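Putative Phosphate (Eubacterium rectale, PDB 3DAO) is probably a phosphatase of the haloacid dehalogenase-like hydrolase family, removing phosphate groups from a substrate not yet identified. Local coordinates at residues G109-V114 with V184-W189; I167-H173 with K200-N206; I96-Y100 with T214-L219; V60-F66 with L80-G86. One frame throughout, in Å; residues are numbered along the deposited sequence. Where two conformers were deposited one is given.

The four contacts fall into two pairs. Contact 4 lies in the eight-stranded sheet of the core domain, and contact 3 packs helix 212-222 on its edge strand. Their centres are about 10 Å apart, and Ile83 packs against Ala215 and Leu216. Contact 2 lies in the six-stranded sheet of the cap domain. Contact 1 joins two helices over that sheet, its centre about 11 Å from that of contact 2, with Phe169 and Cys205 packing against Met110 and Phe185. Along the chain contact 4 closes first; contact 3 then spans contacts 1 and 2, so the cap is an insertion in the core. Ile167 touches Asp85 where the two domains meet, consistent with an active-site cleft.

Contact 1: residues G109-V114 with V184-W189; sequences GMCRMV and VFIPAW
Two antiparallel helices pack here through selenomethionine and aromatic side chains, on the outer layer of the domain built on the six-stranded sheet. Helix 104-117 gives Gly109, Met110, Met113 and Val114. The short helix 185-189 gives Phe185, Ala188 and Trp189, with Val184 at its N-cap. The axes of the two segments come within 11.5 Å and run at 157°. No hydrogen bond crosses. Met110 lies over one face of the Trp189 indole. Its CG sits 3.7 Å from the centroid of the Trp189 five-membered ring, a CH-pi contact. The chain is extended beyond CG, and this carries Met110 CE on to Trp189 CB. Met113 reaches the same indole at its edge, with Met113 SE 3.5 Å from Trp189 NE1. That nitrogen is buried by the contact and has no hydrogen-bond partner. A bend at chi3 (-68°) turns Met113 CE toward Ala188 CB, 3.8 Å away. Met113 SE also lies 3.8 Å from Phe185 CA. The Phe185 ring takes Trp189 CD1 over one face, within its own helix. Val114 CG2 meets Phe185 CE2 at 3.6 Å. Packing is tight at Gly109, whose C is 3.5 Å from Trp189 CZ2; a beta carbon at this position would clash with the indole. Phe169 and Leu195 of the sheet lie beneath Met110. Met110 with Trp189 and Met113 with Phe185 make Met-aromatic contacts in the helical layer of a HAD-type alpha/beta cap domain.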
# COMPACT_ATOMS: atom_id res chain seq x y z
N GLY A 109 -15.86 7.70 -14.71
CA GLY A 109 -16.48 8.97 -14.33
C GLY A 109 -15.43 10.01 -13.90
O GLY A 109 -15.49 11.21 -14.25
N MSE A 110 -14.47 9.53 -13.12
CA MSE A 110 -13.34 10.37 -12.67
C MSE A 110 -12.53 10.86 -13.87
O MSE A 110 -12.17 12.03 -13.93
CB MSE A 110 -12.44 9.63 -11.70
CG MSE A 110 -13.11 9.43 -10.37
SE MSE A 110 -12.06 8.23 -9.28
CE MSE A 110 -12.99 8.49 -7.56
N CYS A 111 -12.24 9.95 -14.78
CA CYS A 111 -11.48 10.28 -16.00
C CYS A 111 -12.18 11.42 -16.74
O CYS A 111 -11.58 12.42 -17.13
CB CYS A 111 -11.43 9.10 -16.97
SG CYS A 111 -10.29 7.72 -16.58
N ARG A 112 -13.48 11.24 -16.98
CA ARG A 112 -14.25 12.25 -17.75
C ARG A 112 -14.27 13.58 -17.09
O ARG A 112 -14.10 14.63 -17.75
CB ARG A 112 -15.68 11.77 -18.02
CG ARG A 112 -15.67 10.58 -18.89
CD ARG A 112 -17.06 10.02 -19.14
NE ARG A 112 -16.97 8.84 -19.98
CZ ARG A 112 -17.30 7.63 -19.56
NH1 ARG A 112 -17.89 7.46 -18.39
NH2 ARG A 112 -17.15 6.61 -20.35
N MSE A 113 -14.37 13.55 -15.76
CA MSE A 113 -14.41 14.79 -15.00
C MSE A 113 -13.07 15.52 -15.03
O MSE A 113 -13.01 16.74 -15.19
CB MSE A 113 -14.87 14.58 -13.56
CG MSE A 113 -14.75 15.83 -12.72
SE MSE A 113 -15.49 15.63 -10.93
CE MSE A 113 -17.41 15.45 -11.34
N VAL A 114 -11.97 14.77 -14.88
CA VAL A 114 -10.66 15.42 -14.87
C VAL A 114 -10.39 16.02 -16.25
O VAL A 114 -9.98 17.16 -16.39
CB VAL A 114 -9.55 14.48 -14.41
CG1 VAL A 114 -8.16 15.19 -14.51
CG2 VAL A 114 -9.84 14.01 -12.97
N VAL A 184 -14.73 20.86 -6.87
CA VAL A 184 -15.72 19.88 -7.41
C VAL A 184 -15.32 18.40 -7.31
O VAL A 184 -16.09 17.56 -6.87
CB VAL A 184 -16.03 20.17 -8.89
CG1 VAL A 184 -16.97 19.12 -9.48
CG2 VAL A 184 -16.60 21.61 -9.09
N PHE A 185 -14.11 18.07 -7.74
CA PHE A 185 -13.70 16.66 -7.79
C PHE A 185 -13.79 15.91 -6.46
O PHE A 185 -14.42 14.84 -6.38
CB PHE A 185 -12.28 16.51 -8.35
CG PHE A 185 -11.87 15.09 -8.56
CD1 PHE A 185 -11.26 14.37 -7.53
CD2 PHE A 185 -12.04 14.47 -9.76
CE1 PHE A 185 -10.88 13.06 -7.70
CE2 PHE A 185 -11.66 13.14 -9.93
CZ PHE A 185 -11.08 12.45 -8.90
N ILE A 186 -13.19 16.49 -5.44
CA ILE A 186 -13.17 15.87 -4.11
C ILE A 186 -14.61 15.71 -3.57
O ILE A 186 -15.01 14.59 -3.20
CB ILE A 186 -12.19 16.58 -3.15
CG1 ILE A 186 -10.75 16.38 -3.66
CG2 ILE A 186 -12.35 16.06 -1.72
CD1 ILE A 186 -9.65 17.09 -2.87
N PRO A 187 -15.40 16.79 -3.55
CA PRO A 187 -16.75 16.49 -3.02
C PRO A 187 -17.62 15.61 -3.91
O PRO A 187 -18.54 14.95 -3.42
CB PRO A 187 -17.37 17.87 -2.83
CG PRO A 187 -16.58 18.81 -3.70
CD PRO A 187 -15.17 18.24 -3.67
N ALA A 188 -17.33 15.58 -5.20
CA ALA A 188 -18.10 14.77 -6.10
C ALA A 188 -17.82 13.28 -5.94
O ALA A 188 -18.65 12.48 -6.32
CB ALA A 188 -17.90 15.19 -7.57
N TRP A 189 -16.69 12.93 -5.35
CA TRP A 189 -16.30 11.51 -5.31
C TRP A 189 -15.99 10.95 -3.94
O TRP A 189 -15.92 9.74 -3.78
CB TRP A 189 -15.09 11.23 -6.24
CG TRP A 189 -15.36 11.47 -7.65
CD1 TRP A 189 -14.94 12.52 -8.39
CD2 TRP A 189 -16.18 10.66 -8.52
NE1 TRP A 189 -15.42 12.41 -9.66
CE2 TRP A 189 -16.17 11.28 -9.77
CE3 TRP A 189 -16.92 9.48 -8.35
CZ2 TRP A 189 -16.90 10.79 -10.85
CZ3 TRP A 189 -17.61 8.99 -9.44
CH2 TRP A 189 -17.60 9.64 -10.66

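Contact 2: residues I167-H173 with K200-N206; sequences IKFTVFH and KEWVDCN
The Trp202 indole carries Phe172 on one face: Phe172 CD1 sits 3.5 Å above the indole plane, toward the rim. The two rings are oblique, with planes at 49°. A chi1 of -65° puts Thr170 CG2 anti to the backbone N, 3.4 Å from Trp202 CE3, and turns OG1 to Asp204. On the other face of the sheet, Cys205 SG lies at the edge of the Phe169 ring. The strands 168-172 and 202-207 are antiparallel neighbours in the six-stranded sheet of the cap domain. Phe169 with Cys205 and Val171 with Val203 are hydrogen-bonded pairs; Thr170 with Asp204 and Phe172 with Trp202 are non-hydrogen-bonded pairs. Helices 104-117 and 185-189 cover the face of Phe169 and Cys205. With an alanine in place of Trp202, Phe172 and the Thr170 methyl are likely to lose their aromatic partner, opening a gap on the face that carries them. At the far end, Asn206 ND2 donates to Ile167 O, 2.8 Å, with the acceptor near its amide plane. A classic bulge sets Ile167 and Lys168 opposite Ala126. Lys168 NZ and Asp204 OD1 stay 4.4 Å apart, beyond a salt bridge, and a water links them. Thr170 OG1 donates to Asp204 OD1 at 2.9 Å, on the anti side of the carboxylate.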
# COMPACT_ATOMS: atom_id res chain seq x y z
N ILE A 167 -7.46 -0.54 -9.74
CA ILE A 167 -7.34 -0.45 -8.30
C ILE A 167 -7.03 0.94 -7.80
O ILE A 167 -7.21 1.25 -6.61
CB ILE A 167 -6.31 -1.49 -7.71
CG1 ILE A 167 -4.91 -1.27 -8.27
CG2 ILE A 167 -6.88 -2.95 -7.84
CD1 ILE A 167 -3.82 -2.08 -7.53
N LYS A 168 -6.65 1.83 -8.72
CA LYS A 168 -6.34 3.22 -8.32
C LYS A 168 -6.49 4.16 -9.51
O LYS A 168 -6.14 3.82 -10.61
CB LYS A 168 -4.92 3.33 -7.80
CG LYS A 168 -4.52 4.78 -7.38
CD LYS A 168 -3.15 4.84 -6.75
CE LYS A 168 -2.04 4.51 -7.74
NZ LYS A 168 -0.69 4.65 -7.07
N PHE A 169 -7.08 5.31 -9.22
CA PHE A 169 -7.18 6.41 -10.17
C PHE A 169 -6.48 7.57 -9.49
O PHE A 169 -6.79 7.93 -8.35
CB PHE A 169 -8.62 6.76 -10.51
CG PHE A 169 -8.74 8.00 -11.39
CD1 PHE A 169 -8.78 7.90 -12.74
CD2 PHE A 169 -8.82 9.26 -10.82
CE1 PHE A 169 -8.86 9.02 -13.55
CE2 PHE A 169 -8.93 10.38 -11.63
CZ PHE A 169 -8.96 10.24 -13.00
N THR A 170 -5.52 8.14 -10.20
CA THR A 170 -4.70 9.20 -9.67
C THR A 170 -4.68 10.45 -10.53
O THR A 170 -4.51 10.39 -11.75
CB THR A 170 -3.24 8.69 -9.57
OG1 THR A 170 -3.18 7.62 -8.60
CG2 THR A 170 -2.27 9.81 -9.14
N VAL A 171 -4.84 11.59 -9.86
CA VAL A 171 -4.76 12.91 -10.52
C VAL A 171 -3.42 13.52 -10.19
O VAL A 171 -2.94 13.43 -9.07
CB VAL A 171 -5.86 13.87 -10.03
CG1 VAL A 171 -5.94 15.08 -10.96
CG2 VAL A 171 -7.25 13.13 -9.93
N PHE A 172 -2.81 14.13 -11.20
CA PHE A 172 -1.54 14.83 -11.09
C PHE A 172 -1.59 16.26 -11.61
O PHE A 172 -2.24 16.58 -12.62
CB PHE A 172 -0.44 14.11 -11.89
CG PHE A 172 0.87 14.87 -11.93
CD1 PHE A 172 1.72 14.83 -10.86
CD2 PHE A 172 1.24 15.61 -13.04
CE1 PHE A 172 2.93 15.53 -10.86
CE2 PHE A 172 2.47 16.29 -13.05
CZ PHE A 172 3.28 16.25 -11.96
N HIS A 173 -0.94 17.11 -10.85
CA HIS A 173 -0.61 18.49 -11.26
C HIS A 173 0.77 18.83 -10.67
O HIS A 173 1.05 18.45 -9.56
CB HIS A 173 -1.65 19.53 -10.83
CG HIS A 173 -1.41 20.88 -11.42
ND1 HIS A 173 -0.55 21.80 -10.85
CD2 HIS A 173 -1.90 21.46 -12.54
CE1 HIS A 173 -0.55 22.90 -11.59
NE2 HIS A 173 -1.35 22.72 -12.62
N LYS A 200 1.43 18.29 -2.92
CA LYS A 200 0.75 19.27 -3.72
C LYS A 200 0.51 18.77 -5.11
O LYS A 200 -0.15 19.45 -5.93
CB LYS A 200 1.58 20.57 -3.78
CG LYS A 200 1.70 21.26 -2.41
CD LYS A 200 2.43 22.59 -2.50
CE LYS A 200 3.87 22.40 -2.85
NZ LYS A 200 4.59 21.52 -1.85
N GLU A 201 1.01 17.55 -5.39
CA GLU A 201 0.99 17.07 -6.76
C GLU A 201 -0.01 15.97 -7.09
O GLU A 201 -0.32 15.77 -8.24
CB GLU A 201 2.38 16.53 -7.16
CG GLU A 201 3.58 17.46 -6.97
CD GLU A 201 4.04 17.55 -5.52
OE1 GLU A 201 3.64 16.65 -4.73
OE2 GLU A 201 4.85 18.47 -5.19
N TRP A 202 -0.46 15.23 -6.09
CA TRP A 202 -1.28 14.05 -6.34
C TRP A 202 -2.54 13.99 -5.51
O TRP A 202 -2.60 14.44 -4.35
CB TRP A 202 -0.48 12.77 -5.97
CG TRP A 202 0.92 12.67 -6.58
CD1 TRP A 202 2.06 13.00 -5.98
CD2 TRP A 202 1.27 12.19 -7.89
NE1 TRP A 202 3.11 12.80 -6.84
CE2 TRP A 202 2.65 12.27 -8.00
CE3 TRP A 202 0.54 11.70 -8.96
CZ2 TRP A 202 3.32 11.92 -9.17
CZ3 TRP A 202 1.20 11.31 -10.11
CH2 TRP A 202 2.58 11.44 -10.20
N VAL A 203 -3.55 13.41 -6.14
CA VAL A 203 -4.76 12.96 -5.46
C VAL A 203 -5.00 11.49 -5.89
O VAL A 203 -5.23 11.19 -7.05
CB VAL A 203 -6.01 13.82 -5.72
CG1 VAL A 203 -7.23 13.19 -4.99
CG2 VAL A 203 -5.79 15.24 -5.23
N ASP A 204 -4.91 10.60 -4.92
CA ASP A 204 -5.08 9.16 -5.13
C ASP A 204 -6.46 8.73 -4.71
O ASP A 204 -6.96 9.08 -3.62
CB ASP A 204 -4.09 8.35 -4.29
CG ASP A 204 -2.66 8.52 -4.76
OD1 ASP A 204 -2.43 8.57 -5.98
OD2 ASP A 204 -1.79 8.64 -3.87
N CYS A 205 -7.05 7.94 -5.57
CA CYS A 205 -8.41 7.43 -5.33
C CYS A 205 -8.43 5.93 -5.49
O CYS A 205 -7.97 5.37 -6.47
CB CYS A 205 -9.39 8.03 -6.32
SG CYS A 205 -9.19 9.81 -6.69
N ASN A 206 -9.05 5.30 -4.50
CA ASN A 206 -9.27 3.86 -4.51
C ASN A 206 -10.73 3.61 -4.21
O ASN A 206 -11.50 4.51 -3.90
CB ASN A 206 -8.50 3.15 -3.42
CG ASN A 206 -6.99 3.39 -3.46
OD1 ASN A 206 -6.45 3.87 -2.48
ND2 ASN A 206 -6.31 2.99 -4.56
O HOH W 1 -0.18 7.33 -6.52
O HOH W 2 -0.39 5.64 -4.14

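Contact 3: residues I96-Y100 with T214-L219; sequences ILKTY and TALSYL
Tyr218 and Lys98 meet ring against chain where helix 212-222 packs on edge strand 96-99 of the core sheet. The Tyr218 side chain stands out from the helix with CG anti to the backbone N (chi1 166°). This lays one face of its ring beneath Lys98. Lys98 CB sits 3.9 Å from the centroid of the Tyr218 ring, only 15° off its normal, a CH-pi contact. A bend at chi2 (77°) keeps Lys98 CD near Tyr218 CE1, while the end of the chain leads away from the helix. The phenol end of Tyr218 comes up to Leu97, with Tyr218 OH 3.6 Å from Leu97 CB. Further along, Leu97 CD1 and Leu219 CD2 touch at 4.0 Å, the two side chains crossing at about a right angle. Tyr100 comes from the strand end. Its hydroxyl rests on the helix, Tyr100 OH lying 3.6 Å from Tyr218 CB. Beside it, Thr214 CG2 meets Tyr100 CE2 at 3.8 Å, while Thr214 OG1 is bonded to Gly209 O. A serine in place of Tyr218 would probably leave the Lys98 chain without a ring to lie on and open a gap between Leu97 and Tyr100. Leu97 and Lys98 form a classic beta bulge opposite Val90. Val90 in turn touches Ala215, Tyr218 and Leu219. The arrangement is that of a helix packed on the strands at one end of a Rossmann-like HAD core.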
# COMPACT_ATOMS: atom_id res chain seq x y z
N ILE A 96 -3.92 -14.51 -6.44
CA ILE A 96 -4.59 -13.37 -5.85
C ILE A 96 -5.75 -13.93 -5.09
O ILE A 96 -6.50 -14.74 -5.62
CB ILE A 96 -5.01 -12.34 -6.95
CG1 ILE A 96 -3.75 -11.75 -7.59
CG2 ILE A 96 -5.92 -11.26 -6.38
CD1 ILE A 96 -3.99 -10.77 -8.69
N LEU A 97 -5.87 -13.53 -3.83
CA LEU A 97 -6.95 -13.99 -2.99
C LEU A 97 -8.13 -13.07 -3.07
O LEU A 97 -9.28 -13.50 -3.06
CB LEU A 97 -6.53 -14.11 -1.54
CG LEU A 97 -5.41 -15.14 -1.34
CD1 LEU A 97 -5.07 -15.10 0.11
CD2 LEU A 97 -5.79 -16.56 -1.83
N LYS A 98 -7.83 -11.79 -3.10
CA LYS A 98 -8.84 -10.75 -3.05
C LYS A 98 -8.32 -9.45 -3.62
O LYS A 98 -7.22 -9.03 -3.29
CB LYS A 98 -9.19 -10.54 -1.59
CG LYS A 98 -10.12 -9.38 -1.26
CD LYS A 98 -11.52 -9.70 -1.56
CE LYS A 98 -12.43 -8.68 -0.93
NZ LYS A 98 -13.82 -8.84 -1.40
N THR A 99 -9.12 -8.83 -4.47
CA THR A 99 -8.82 -7.47 -4.97
C THR A 99 -9.99 -6.56 -4.61
O THR A 99 -11.11 -7.01 -4.40
CB THR A 99 -8.54 -7.43 -6.46
OG1 THR A 99 -9.75 -7.68 -7.18
CG2 THR A 99 -7.54 -8.48 -6.87
N TYR A 100 -9.70 -5.28 -4.49
CA TYR A 100 -10.72 -4.29 -4.18
C TYR A 100 -10.75 -3.30 -5.35
O TYR A 100 -10.24 -2.19 -5.27
CB TYR A 100 -10.42 -3.59 -2.88
CG TYR A 100 -10.40 -4.49 -1.67
CD1 TYR A 100 -9.27 -5.23 -1.33
CD2 TYR A 100 -11.51 -4.59 -0.85
CE1 TYR A 100 -9.26 -6.04 -0.19
CE2 TYR A 100 -11.51 -5.41 0.28
CZ TYR A 100 -10.39 -6.13 0.60
OH TYR A 100 -10.41 -6.93 1.71
N THR A 214 -8.61 -3.11 6.35
CA THR A 214 -9.63 -3.88 5.64
C THR A 214 -9.05 -5.16 5.05
O THR A 214 -9.57 -6.29 5.21
CB THR A 214 -10.31 -3.05 4.51
OG1 THR A 214 -10.99 -1.94 5.12
CG2 THR A 214 -11.35 -3.89 3.74
N ALA A 215 -7.94 -4.96 4.35
CA ALA A 215 -7.26 -6.06 3.68
C ALA A 215 -6.70 -7.04 4.71
O ALA A 215 -6.77 -8.24 4.52
CB ALA A 215 -6.12 -5.57 2.77
N LEU A 216 -6.12 -6.51 5.77
CA LEU A 216 -5.55 -7.37 6.81
C LEU A 216 -6.64 -8.16 7.50
O LEU A 216 -6.49 -9.33 7.80
CB LEU A 216 -4.68 -6.59 7.79
CG LEU A 216 -3.82 -7.40 8.75
CD1 LEU A 216 -2.94 -8.33 7.96
CD2 LEU A 216 -3.01 -6.48 9.69
N SER A 217 -7.78 -7.52 7.71
CA SER A 217 -8.92 -8.17 8.35
C SER A 217 -9.42 -9.35 7.53
O SER A 217 -9.87 -10.36 8.06
CB SER A 217 -10.06 -7.17 8.57
OG SER A 217 -9.65 -6.18 9.47
N TYR A 218 -9.33 -9.19 6.21
CA TYR A 218 -9.70 -10.23 5.27
C TYR A 218 -8.89 -11.50 5.54
O TYR A 218 -9.45 -12.64 5.60
CB TYR A 218 -9.54 -9.77 3.81
CG TYR A 218 -9.59 -10.90 2.86
CD1 TYR A 218 -10.80 -11.37 2.36
CD2 TYR A 218 -8.43 -11.59 2.50
CE1 TYR A 218 -10.83 -12.45 1.51
CE2 TYR A 218 -8.45 -12.65 1.67
CZ TYR A 218 -9.66 -13.10 1.18
OH TYR A 218 -9.65 -14.17 0.35
N LEU A 219 -7.58 -11.31 5.73
CA LEU A 219 -6.68 -12.41 6.02
C LEU A 219 -6.92 -12.99 7.40
O LEU A 219 -6.92 -14.22 7.57
CB LEU A 219 -5.21 -12.02 5.89
CG LEU A 219 -4.64 -11.94 4.48
CD1 LEU A 219 -3.15 -11.49 4.50
CD2 LEU A 219 -4.85 -13.28 3.71

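Contact 4: residues V60-F66 with L80-G86; sequences VCSGRQF and LLYITDG
Past the end of strand 57-61, the loop 62-65 stays bonded to the turn at Asp85 and Gly86. Gly86 N donates to Ser62 O. Asp85 N donates to Arg64 O at 2.8 Å, from well above the carbonyl plane. Both Asp85 and Gly86 have positive phi. Ser62 OG accepts from Arg64 N, closing an ST turn. Asp85 is gripped further: its OD1 accepts from Thr84 OG1 on the anti lone pair of OD1, at 2.8 Å. One water joins Asp85 OD1 to Phe66 N, another joins Asp85 OD2 to Gln65 NE2. The two strands are parallel neighbours of a beta-alpha-beta unit, strand 57-61, helix 66-72 and strand 81-84, in the HAD core. Ile83 N donates to Val60 O and Ser62 N to Ile83 O. Arg64 leads away to a salt bridge with Asp29, part of a DxDx(T/V) pattern consistent with the family's active site. At the start of the helix, Phe66 meets Tyr82 edge-to-face, planes at 87°. A chi1 of 175° sends the Phe66 ring toward Tyr82, and the turn of the ring puts CE1 over the centre of the Tyr82 ring, 3.8 Å from Tyr82 CG. Cys61 SG touches Ile83 CG2 at 3.9 Å.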
# COMPACT_ATOMS: atom_id res chain seq x y z
N VAL A 60 3.42 -9.20 4.56
CA VAL A 60 4.00 -7.93 4.10
C VAL A 60 2.79 -7.10 3.67
O VAL A 60 2.02 -7.52 2.80
CB VAL A 60 4.95 -8.13 2.91
CG1 VAL A 60 5.53 -6.83 2.52
CG2 VAL A 60 6.08 -9.12 3.25
N CYS A 61 2.64 -5.93 4.28
CA CYS A 61 1.44 -5.06 4.15
C CYS A 61 1.87 -3.63 3.91
O CYS A 61 2.24 -2.90 4.84
CB CYS A 61 0.65 -5.18 5.44
SG CYS A 61 -0.93 -4.29 5.40
N SER A 62 1.81 -3.24 2.64
CA SER A 62 2.41 -2.01 2.16
C SER A 62 1.75 -1.28 1.02
O SER A 62 0.83 -1.76 0.33
CB SER A 62 3.83 -2.40 1.72
OG SER A 62 4.62 -1.35 1.19
N GLY A 63 2.24 -0.07 0.84
CA GLY A 63 1.83 0.77 -0.28
C GLY A 63 2.46 0.28 -1.56
O GLY A 63 2.06 0.62 -2.65
N ARG A 64 3.49 -0.56 -1.41
CA ARG A 64 4.25 -1.01 -2.57
C ARG A 64 3.48 -1.97 -3.44
O ARG A 64 2.55 -2.64 -2.99
CB ARG A 64 5.55 -1.72 -2.13
CG ARG A 64 6.62 -0.90 -1.48
CD ARG A 64 7.93 -1.70 -1.51
NE ARG A 64 9.01 -0.98 -0.83
CZ ARG A 64 10.28 -1.25 -0.98
NH1 ARG A 64 10.64 -2.21 -1.80
NH2 ARG A 64 11.18 -0.53 -0.34
N GLN A 65 3.90 -2.02 -4.71
CA GLN A 65 3.38 -2.98 -5.68
C GLN A 65 3.89 -4.36 -5.32
O GLN A 65 4.88 -4.50 -4.62
CB GLN A 65 3.88 -2.71 -7.10
CG GLN A 65 3.44 -1.42 -7.65
CD GLN A 65 3.88 -1.28 -9.07
OE1 GLN A 65 5.09 -1.19 -9.36
NE2 GLN A 65 2.92 -1.24 -9.99
N PHE A 66 3.20 -5.37 -5.85
CA PHE A 66 3.59 -6.77 -5.58
C PHE A 66 5.00 -7.04 -6.01
O PHE A 66 5.79 -7.59 -5.26
CB PHE A 66 2.62 -7.76 -6.23
CG PHE A 66 3.03 -9.18 -6.09
CD1 PHE A 66 3.22 -9.74 -4.83
CD2 PHE A 66 3.23 -9.97 -7.20
CE1 PHE A 66 3.58 -11.08 -4.69
CE2 PHE A 66 3.59 -11.29 -7.07
CZ PHE A 66 3.74 -11.85 -5.80
N LEU A 80 5.46 -16.21 2.27
CA LEU A 80 4.78 -15.00 2.77
C LEU A 80 3.42 -14.78 2.16
O LEU A 80 3.07 -15.37 1.13
CB LEU A 80 5.63 -13.74 2.47
CG LEU A 80 7.08 -13.73 2.94
CD1 LEU A 80 7.81 -12.47 2.50
CD2 LEU A 80 7.10 -13.86 4.48
N LEU A 81 2.63 -13.94 2.87
CA LEU A 81 1.38 -13.37 2.33
C LEU A 81 1.62 -11.89 2.06
O LEU A 81 2.43 -11.24 2.71
CB LEU A 81 0.21 -13.56 3.26
CG LEU A 81 -0.29 -15.00 3.37
CD1 LEU A 81 -1.36 -15.06 4.44
CD2 LEU A 81 -0.80 -15.50 2.04
N TYR A 82 0.95 -11.40 1.02
CA TYR A 82 1.18 -10.04 0.53
C TYR A 82 -0.07 -9.20 0.41
O TYR A 82 -1.07 -9.61 -0.17
CB TYR A 82 1.80 -10.10 -0.88
CG TYR A 82 3.10 -10.86 -0.93
CD1 TYR A 82 3.11 -12.24 -1.04
CD2 TYR A 82 4.31 -10.20 -0.87
CE1 TYR A 82 4.30 -12.92 -1.07
CE2 TYR A 82 5.51 -10.90 -0.89
CZ TYR A 82 5.51 -12.25 -0.99
OH TYR A 82 6.73 -12.93 -1.01
N ILE A 83 0.02 -8.02 1.02
CA ILE A 83 -1.00 -6.98 0.88
C ILE A 83 -0.26 -5.85 0.17
O ILE A 83 0.78 -5.35 0.63
CB ILE A 83 -1.64 -6.57 2.21
CG1 ILE A 83 -2.47 -7.72 2.79
CG2 ILE A 83 -2.53 -5.30 2.00
CD1 ILE A 83 -2.90 -7.53 4.24
N THR A 84 -0.78 -5.46 -0.99
CA THR A 84 -0.09 -4.52 -1.85
C THR A 84 -0.93 -3.30 -2.16
O THR A 84 -2.14 -3.27 -1.92
CB THR A 84 0.27 -5.18 -3.23
OG1 THR A 84 -0.86 -5.21 -4.11
CG2 THR A 84 0.83 -6.62 -3.05
N ASP A 85 -0.25 -2.29 -2.66
CA ASP A 85 -0.95 -1.10 -3.20
C ASP A 85 -1.89 -0.48 -2.19
O ASP A 85 -3.01 -0.02 -2.54
CB ASP A 85 -1.69 -1.43 -4.50
CG ASP A 85 -0.76 -1.78 -5.64
OD1 ASP A 85 -0.39 -2.95 -5.76
OD2 ASP A 85 -0.40 -0.86 -6.42
N GLY A 86 -1.45 -0.53 -0.95
CA GLY A 86 -2.14 0.08 0.18
C GLY A 86 -3.38 -0.64 0.62
O GLY A 86 -4.24 -0.06 1.29
O HOH W 3 0.20 -1.29 -9.04
O HOH W 4 0.78 -4.66 -7.32